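Local coordinates for integron Cassette Protein Hfx_Cass5 (Unidentified, PDB 3IF4) that is of unknown function but is a mobile integron gene cassette product that assembles as two copies and belongs to a group with novel folds and distinct interaction sites, at residues 47-50 and 51-54; 58-61 and 62-65; 73-76 and 77-80. All blocks are in the same frame, centred on the assembly; numbering follows the deposited sequence.

Interaction 1. Residues 47-50 and 51-54; sequences FPYI and YREA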
loop_
_atom_site.group_PDB
_atom_site.type_symbol
_atom_site.label_atom_id
_atom_site.label_comp_id
_atom_site.label_asym_id
_atom_site.label_seq_id
_atom_site.Cartn_x
_atom_site.Cartn_y
_atom_site.Cartn_z
ATOM N N PHE A 47 5.977 -13.119 -15.546
ATOM C CA PHE A 47 4.760 -12.327 -15.400
ATOM C C PHE A 47 4.960 -10.836 -15.684
ATOM O O PHE A 47 4.722 -9.992 -14.816
ATOM C CB PHE A 47 4.173 -12.522 -14.006
ATOM C CG PHE A 47 3.788 -13.943 -13.697
ATOM C CD1 PHE A 47 4.709 -14.823 -13.149
ATOM C CD2 PHE A 47 2.500 -14.398 -13.946
ATOM C CE1 PHE A 47 4.358 -16.131 -12.857
ATOM C CE2 PHE A 47 2.142 -15.703 -13.646
ATOM C CZ PHE A 47 3.074 -16.570 -13.097
ATOM N N PRO A 48 5.356 -10.511 -16.922
ATOM C CA PRO A 48 5.694 -9.148 -17.360
ATOM C C PRO A 48 4.575 -8.159 -17.077
ATOM O O PRO A 48 4.835 -7.005 -16.742
ATOM C CB PRO A 48 5.854 -9.295 -18.879
ATOM C CG PRO A 48 6.060 -10.750 -19.119
ATOM C CD PRO A 48 5.300 -11.456 -18.049
ATOM N N TYR A 49 3.338 -8.620 -17.225
ATOM C CA TYR A 49 2.157 -7.771 -17.113
ATOM C C TYR A 49 1.451 -7.930 -15.775
ATOM O O TYR A 49 0.303 -7.495 -15.630
ATOM C CB TYR A 49 1.163 -8.104 -18.234
ATOM C CG TYR A 49 1.394 -7.362 -19.526
ATOM C CD1 TYR A 49 2.520 -6.561 -19.706
ATOM C CD2 TYR A 49 0.494 -7.479 -20.581
ATOM C CE1 TYR A 49 2.728 -5.875 -20.899
ATOM C CE2 TYR A 49 0.694 -6.808 -21.772
ATOM C CZ TYR A 49 1.810 -6.008 -21.929
ATOM O OH TYR A 49 2.002 -5.343 -23.124
ATOM N N ILE A 50 2.117 -8.556 -14.806
ATOM C CA ILE A 50 1.511 -8.731 -13.486
ATOM C C ILE A 50 1.017 -7.404 -12.886
ATOM O O ILE A 50 -0.008 -7.372 -12.200
ATOM C CB ILE A 50 2.455 -9.433 -12.487
ATOM C CG1 ILE A 50 1.640 -10.086 -11.368
ATOM C CG2 ILE A 50 3.488 -8.467 -11.923
ATOM C CD1 ILE A 50 0.793 -11.255 -11.843
ATOM N N TYR A 51 1.739 -6.314 -13.139
ATOM C CA TYR A 51 1.324 -5.014 -12.619
ATOM C C TYR A 51 -0.078 -4.668 -13.110
ATOM O O TYR A 51 -0.824 -3.974 -12.427
ATOM C CB TYR A 51 2.314 -3.915 -13.016
ATOM C CG TYR A 51 2.325 -3.589 -14.491
ATOM C CD1 TYR A 51 1.480 -2.620 -15.013
ATOM C CD2 TYR A 51 3.184 -4.238 -15.359
ATOM C CE1 TYR A 51 1.490 -2.307 -16.359
ATOM C CE2 TYR A 51 3.199 -3.937 -16.712
ATOM C CZ TYR A 51 2.349 -2.971 -17.205
ATOM O OH TYR A 51 2.360 -2.663 -18.547
ATOM N N ARG A 52 -0.437 -5.180 -14.284
ATOM C CA ARG A 52 -1.747 -4.907 -14.873
ATOM C C ARG A 52 -2.913 -5.518 -14.097
ATOM O O ARG A 52 -4.069 -5.224 -14.378
ATOM C CB ARG A 52 -1.799 -5.362 -16.335
ATOM C CG ARG A 52 -0.807 -4.644 -17.235
ATOM C CD ARG A 52 -1.221 -4.718 -18.690
ATOM N NE ARG A 52 -0.322 -3.955 -19.553
ATOM C CZ ARG A 52 -0.521 -3.759 -20.854
ATOM N NH1 ARG A 52 -1.593 -4.269 -21.448
ATOM N NH2 ARG A 52 0.351 -3.053 -21.564
ATOM N N GLU A 53 -2.624 -6.373 -13.128
ATOM C CA GLU A 53 -3.701 -6.941 -12.328
ATOM C C GLU A 53 -4.141 -5.934 -11.271
ATOM O O GLU A 53 -5.142 -6.140 -10.580
ATOM C CB GLU A 53 -3.282 -8.272 -11.696
ATOM C CG GLU A 53 -2.943 -9.351 -12.722
ATOM C CD GLU A 53 -4.119 -9.694 -13.627
ATOM O OE1 GLU A 53 -5.270 -9.687 -13.143
ATOM O OE2 GLU A 53 -3.892 -9.981 -14.822
ATOM N N ALA A 54 -3.388 -4.843 -11.163
ATOM C CA ALA A 54 -3.724 -3.760 -10.243
ATOM C C ALA A 54 -3.820 -4.254 -8.803
ATOM O O ALA A 54 -4.675 -3.798 -8.038
ATOM C CB ALA A 54 -5.031 -3.102 -10.663
#
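Tyr-49 and Arg-52 form the tight part of this local contact. Their side chains run side by side, and the guanidinium of Arg-52 lies flat on the Tyr-49 ring with the planes 9° apart. Arg-52 CZ sits 3.6 Å from the Tyr-49 ring centroid, a cation-pi contact over the face. The extended chain carries the guanidinium along the ring, and CD makes a CH-pi contact over the same face. Tyr-51 helps to hold the guanidinium: Arg-52 NE donates to Tyr-51 OH at 3.1 Å, nearly straight at 172° and in the guanidinium plane. The Tyr-49 and Tyr-51 rings are farther apart and meet only obliquely, with centroids 6.0 Å apart. This aromatic and arginine side is exposed. The inner side carries Ile-50, which is buried and packs on Leu-66. The carboxylate of Glu-53 is held through OE2 by Gln-90 of the second subunit. Two backbone bonds wind the chain beneath: Arg-52 N to Tyr-49 O at 2.8 Å, and Glu-53 N to Ile-50 O at 3.0 Å. A type I beta turn from Phe-47 to Ile-50 leads in. These i to i+3 bonds are characteristic of a short 3-10 helix entered through a beta turn.

Interaction 2. Residues 58-61 and 62-65; sequences SWNE and STRS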
loop_
_atom_site.group_PDB
_atom_site.type_symbol
_atom_site.label_atom_id
_atom_site.label_comp_id
_atom_site.label_asym_id
_atom_site.label_seq_id
_atom_site.Cartn_x
_atom_site.Cartn_y
_atom_site.Cartn_z
ATOM N N SER A 58 4.438 -6.754 -8.354
ATOM C CA SER A 58 5.296 -6.367 -9.465
ATOM C C SER A 58 6.176 -7.516 -9.924
ATOM O O SER A 58 6.401 -8.480 -9.191
ATOM C CB SER A 58 6.179 -5.185 -9.079
ATOM O OG SER A 58 5.480 -4.323 -8.221
ATOM N N TRP A 59 6.677 -7.400 -11.145
ATOM C CA TRP A 59 7.575 -8.399 -11.701
ATOM C C TRP A 59 8.927 -7.745 -11.931
ATOM O O TRP A 59 9.016 -6.707 -12.572
ATOM C CB TRP A 59 7.015 -8.959 -13.013
ATOM C CG TRP A 59 7.948 -9.904 -13.764
ATOM C CD1 TRP A 59 8.662 -9.626 -14.900
ATOM C CD2 TRP A 59 8.240 -11.275 -13.438
ATOM N NE1 TRP A 59 9.378 -10.736 -15.297
ATOM C CE2 TRP A 59 9.137 -11.757 -14.420
ATOM C CE3 TRP A 59 7.832 -12.135 -12.413
ATOM C CZ2 TRP A 59 9.638 -13.064 -14.401
ATOM C CZ3 TRP A 59 8.330 -13.436 -12.397
ATOM C CH2 TRP A 59 9.220 -13.888 -13.389
ATOM N N ASN A 60 9.975 -8.340 -11.380
ATOM C CA ASN A 60 11.322 -7.846 -11.598
ATOM C C ASN A 60 12.046 -8.797 -12.540
ATOM O O ASN A 60 12.381 -9.925 -12.164
ATOM C CB ASN A 60 12.065 -7.730 -10.267
ATOM C CG ASN A 60 13.433 -7.103 -10.419
ATOM O OD1 ASN A 60 14.365 -7.722 -10.946
ATOM N ND2 ASN A 60 13.566 -5.865 -9.956
ATOM N N GLU A 61 12.273 -8.350 -13.769
ATOM C CA GLU A 61 12.788 -9.245 -14.797
ATOM C C GLU A 61 14.238 -9.667 -14.558
ATOM O O GLU A 61 14.638 -10.766 -14.943
ATOM C CB GLU A 61 12.618 -8.637 -16.193
ATOM C CG GLU A 61 13.027 -9.573 -17.334
ATOM C CD GLU A 61 12.269 -10.901 -17.331
ATOM O OE1 GLU A 61 11.037 -10.894 -17.553
ATOM O OE2 GLU A 61 12.912 -11.955 -17.126
ATOM N N SER A 62 15.026 -8.811 -13.915
ATOM C CA SER A 62 16.433 -9.141 -13.707
ATOM C C SER A 62 16.585 -10.275 -12.699
ATOM O O SER A 62 17.532 -11.061 -12.772
ATOM C CB SER A 62 17.234 -7.915 -13.268
ATOM O OG SER A 62 17.006 -7.621 -11.903
ATOM N N THR A 63 15.647 -10.363 -11.763
ATOM C CA THR A 63 15.669 -11.433 -10.771
ATOM C C THR A 63 14.547 -12.429 -11.042
ATOM O O THR A 63 14.358 -13.390 -10.289
ATOM C CB THR A 63 15.530 -10.889 -9.338
ATOM O OG1 THR A 63 14.242 -10.282 -9.176
ATOM C CG2 THR A 63 16.624 -9.858 -9.041
ATOM N N ARG A 64 13.808 -12.191 -12.124
ATOM C CA ARG A 64 12.678 -13.041 -12.502
ATOM C C ARG A 64 11.809 -13.426 -11.300
ATOM O O ARG A 64 11.577 -14.607 -11.028
ATOM C CB ARG A 64 13.165 -14.286 -13.264
ATOM C CG ARG A 64 13.614 -13.982 -14.691
ATOM C CD ARG A 64 14.044 -15.227 -15.452
ATOM N NE ARG A 64 12.928 -16.122 -15.766
ATOM C CZ ARG A 64 12.036 -15.905 -16.731
ATOM N NH1 ARG A 64 12.109 -14.809 -17.479
ATOM N NH2 ARG A 64 11.062 -16.782 -16.942
ATOM N N SER A 65 11.314 -12.422 -10.588
ATOM C CA SER A 65 10.509 -12.682 -9.403
ATOM C C SER A 65 9.323 -11.736 -9.290
ATOM O O SER A 65 9.384 -10.592 -9.735
ATOM C CB SER A 65 11.380 -12.564 -8.149
ATOM O OG SER A 65 12.015 -11.288 -8.091
#
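Asn-60 reaches across the turn to Ser-62 and Thr-63. Its CG is anti to the backbone N (chi1 -175°), which carries the amide along the loop. OD1 then accepts two bonds in its carbonyl plane, from Ser-62 OG at 2.8 Å and from Thr-63 N at 3.0 Å. Thr-63 OG1 shares a hydrogen bond with Ser-65 OG at 2.7 Å.

The indole of Trp-59 lies over the Arg-64 to Ser-65 peptide. Trp-59 CH2 is 3.4 Å from Arg-64 C, and Ser-65 N sits over the same ring system, toward its rim. The ring is pinned at its edge: Trp-59 NE1 donates to Glu-61 OE1 at 2.8 Å, almost straight and in the indole plane. Glu-61 bends at chi2 (57°), which brings the carboxylate back beside Trp-59 and Arg-64. Its other oxygen, OE2, meets Arg-64. The salt bridge from Arg-64 NH1 to Glu-61 OE2 is 3.0 Å long and uses the syn lone pair. One carboxylate thus ties both side chains. Arg-64 NH1 also bonds Gln-46, and Trp-59 packs on Pro-42 and Leu-66.

Asn-60 N donates to Ser-65 O at 2.9 Å, and Ser-65 N returns a bond to Asn-60 O. Arg-64 has positive phi, and it and Ser-65 both face Asn-60. This is a G1 beta bulge closing the hairpin between strands 58-60 and 65-67.

Interaction 3. Residues 73-76 and 77-80; sequences EWSY and AQWL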
loop_
_atom_site.group_PDB
_atom_site.type_symbol
_atom_site.label_atom_id
_atom_site.label_comp_id
_atom_site.label_asym_id
_atom_site.label_seq_id
_atom_site.Cartn_x
_atom_site.Cartn_y
_atom_site.Cartn_z
ATOM N N GLU A 73 4.477 0.004 8.661
ATOM C CA GLU A 73 3.386 0.112 9.620
ATOM C C GLU A 73 2.407 1.195 9.182
ATOM O O GLU A 73 2.762 2.108 8.426
ATOM C CB GLU A 73 3.895 0.504 11.009
ATOM C CG GLU A 73 5.228 -0.064 11.434
ATOM C CD GLU A 73 5.672 0.517 12.768
ATOM O OE1 GLU A 73 5.056 1.511 13.214
ATOM O OE2 GLU A 73 6.628 -0.012 13.373
ATOM N N TRP A 74 1.183 1.105 9.693
ATOM C CA TRP A 74 0.215 2.182 9.540
ATOM C C TRP A 74 0.616 3.373 10.414
ATOM O O TRP A 74 0.874 3.222 11.611
ATOM C CB TRP A 74 -1.190 1.707 9.922
ATOM C CG TRP A 74 -2.246 2.707 9.571
ATOM C CD1 TRP A 74 -2.820 3.626 10.405
ATOM C CD2 TRP A 74 -2.841 2.909 8.281
ATOM N NE1 TRP A 74 -3.739 4.379 9.717
ATOM C CE2 TRP A 74 -3.772 3.963 8.412
ATOM C CE3 TRP A 74 -2.677 2.303 7.030
ATOM C CZ2 TRP A 74 -4.536 4.420 7.342
ATOM C CZ3 TRP A 74 -3.440 2.758 5.970
ATOM C CH2 TRP A 74 -4.357 3.807 6.133
ATOM N N SER A 75 0.685 4.552 9.810
ATOM C CA SER A 75 0.923 5.769 10.570
ATOM C C SER A 75 0.043 6.890 10.044
ATOM O O SER A 75 0.088 7.206 8.857
ATOM C CB SER A 75 2.390 6.183 10.489
ATOM O OG SER A 75 2.576 7.462 11.073
ATOM N N TYR A 76 -0.761 7.483 10.920
ATOM C CA TYR A 76 -1.616 8.600 10.518
ATOM C C TYR A 76 -0.802 9.809 10.062
ATOM O O TYR A 76 -1.151 10.459 9.081
ATOM C CB TYR A 76 -2.600 8.977 11.630
ATOM C CG TYR A 76 -3.789 8.035 11.703
ATOM C CD1 TYR A 76 -4.748 8.027 10.701
ATOM C CD2 TYR A 76 -3.938 7.148 12.765
ATOM C CE1 TYR A 76 -5.825 7.164 10.750
ATOM C CE2 TYR A 76 -5.020 6.282 12.830
ATOM C CZ TYR A 76 -5.958 6.295 11.820
ATOM O OH TYR A 76 -7.031 5.443 11.874
ATOM N N ALA A 77 0.288 10.098 10.766
ATOM C CA ALA A 77 1.179 11.178 10.362
ATOM C C ALA A 77 1.635 10.967 8.922
ATOM O O ALA A 77 1.496 11.856 8.082
ATOM C CB ALA A 77 2.378 11.259 11.290
ATOM N N GLN A 78 2.171 9.782 8.640
ATOM C CA GLN A 78 2.642 9.460 7.299
ATOM C C GLN A 78 1.518 9.609 6.290
ATOM O O GLN A 78 1.703 10.205 5.229
ATOM C CB GLN A 78 3.178 8.034 7.233
ATOM C CG GLN A 78 4.442 7.790 8.025
ATOM C CD GLN A 78 4.884 6.336 7.947
ATOM O OE1 GLN A 78 5.320 5.754 8.940
ATOM N NE2 GLN A 78 4.755 5.738 6.764
ATOM N N TRP A 79 0.350 9.059 6.614
ATOM C CA TRP A 79 -0.779 9.158 5.700
ATOM C C TRP A 79 -1.185 10.607 5.440
ATOM O O TRP A 79 -1.533 10.959 4.316
ATOM C CB TRP A 79 -1.955 8.280 6.138
ATOM C CG TRP A 79 -1.798 6.888 5.589
ATOM C CD1 TRP A 79 -1.464 5.756 6.285
ATOM C CD2 TRP A 79 -1.910 6.493 4.213
ATOM N NE1 TRP A 79 -1.374 4.683 5.426
ATOM C CE2 TRP A 79 -1.644 5.107 4.152
ATOM C CE3 TRP A 79 -2.206 7.175 3.031
ATOM C CZ2 TRP A 79 -1.679 4.393 2.957
ATOM C CZ3 TRP A 79 -2.240 6.463 1.844
ATOM C CH2 TRP A 79 -1.976 5.085 1.816
ATOM N N LEU A 80 -1.103 11.459 6.459
ATOM C CA LEU A 80 -1.397 12.870 6.244
ATOM C C LEU A 80 -0.367 13.443 5.280
ATOM O O LEU A 80 -0.713 14.142 4.335
ATOM C CB LEU A 80 -1.419 13.644 7.560
ATOM C CG LEU A 80 -1.712 15.143 7.455
ATOM C CD1 LEU A 80 -2.816 15.531 8.398
ATOM C CD2 LEU A 80 -0.456 15.965 7.722
#
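Ser-75 is the N-cap of helix 76-89, and Gln-78 lies against it in the first turn. The capping bond runs from Gln-78 N to Ser-75 OG. It is weak, at 3.4 Å, but straight. Ser-75 OG is placed for it by a chi1 of 172°, which sets the hydroxyl anti to the backbone N. Gln-78 also lays its extended chain alongside the cap, with CG 3.6 Å from Ser-75 CB. Two regular helix bonds follow: Trp-79 N to Ser-75 O at 2.9 Å, and Leu-80 N to Tyr-76 O at 2.8 Å.

The aromatic contacts form a second group. Trp-74 sets its six-membered ring against the five-membered ring of Trp-79, and the two side chains cross at about a right angle. The ring planes are tilted by 31°, and the pair is oblique. The indoles are modelled too close together for their spacing to be read closely. Tyr-76 adds a third ring, with Trp-74 NE1 3.5 Å above its plane and over the centre of its face.

Packing on the surroundings comes last. Within the chain, Tyr-76 and Ala-77 rest on helix 107-118. The three aromatic residues also meet the second subunit. Trp-74 packs on Arg-72 and Trp-79 on Pro-69 of that chain, while Tyr-76 OH hydrogen-bonds to the backbone oxygen of Gly-36 there.

In the fold
The three contacts follow one another along the chain without overlap. Interactions 1 and 2 are neighbours, with centres about 11 Å apart, and they touch. Ile-50 and Pro-48 of interaction 1 pack on Trp-59 of interaction 2. The loop with the 3-10 turn thus packs against strand 58-60, the outermost strand at that end of the four-stranded antiparallel sheet within this chain. Interaction 3 starts helix 76-89 on the opposite side of the chain's centre. Its centre lies about 27 Å from that of interaction 1 and 29 Å from that of interaction 2. Interactions 1 and 3 both touch the second subunit, whereas interaction 2 does not. The dimer contacts are therefore spread over two distant parts of an elongated chain.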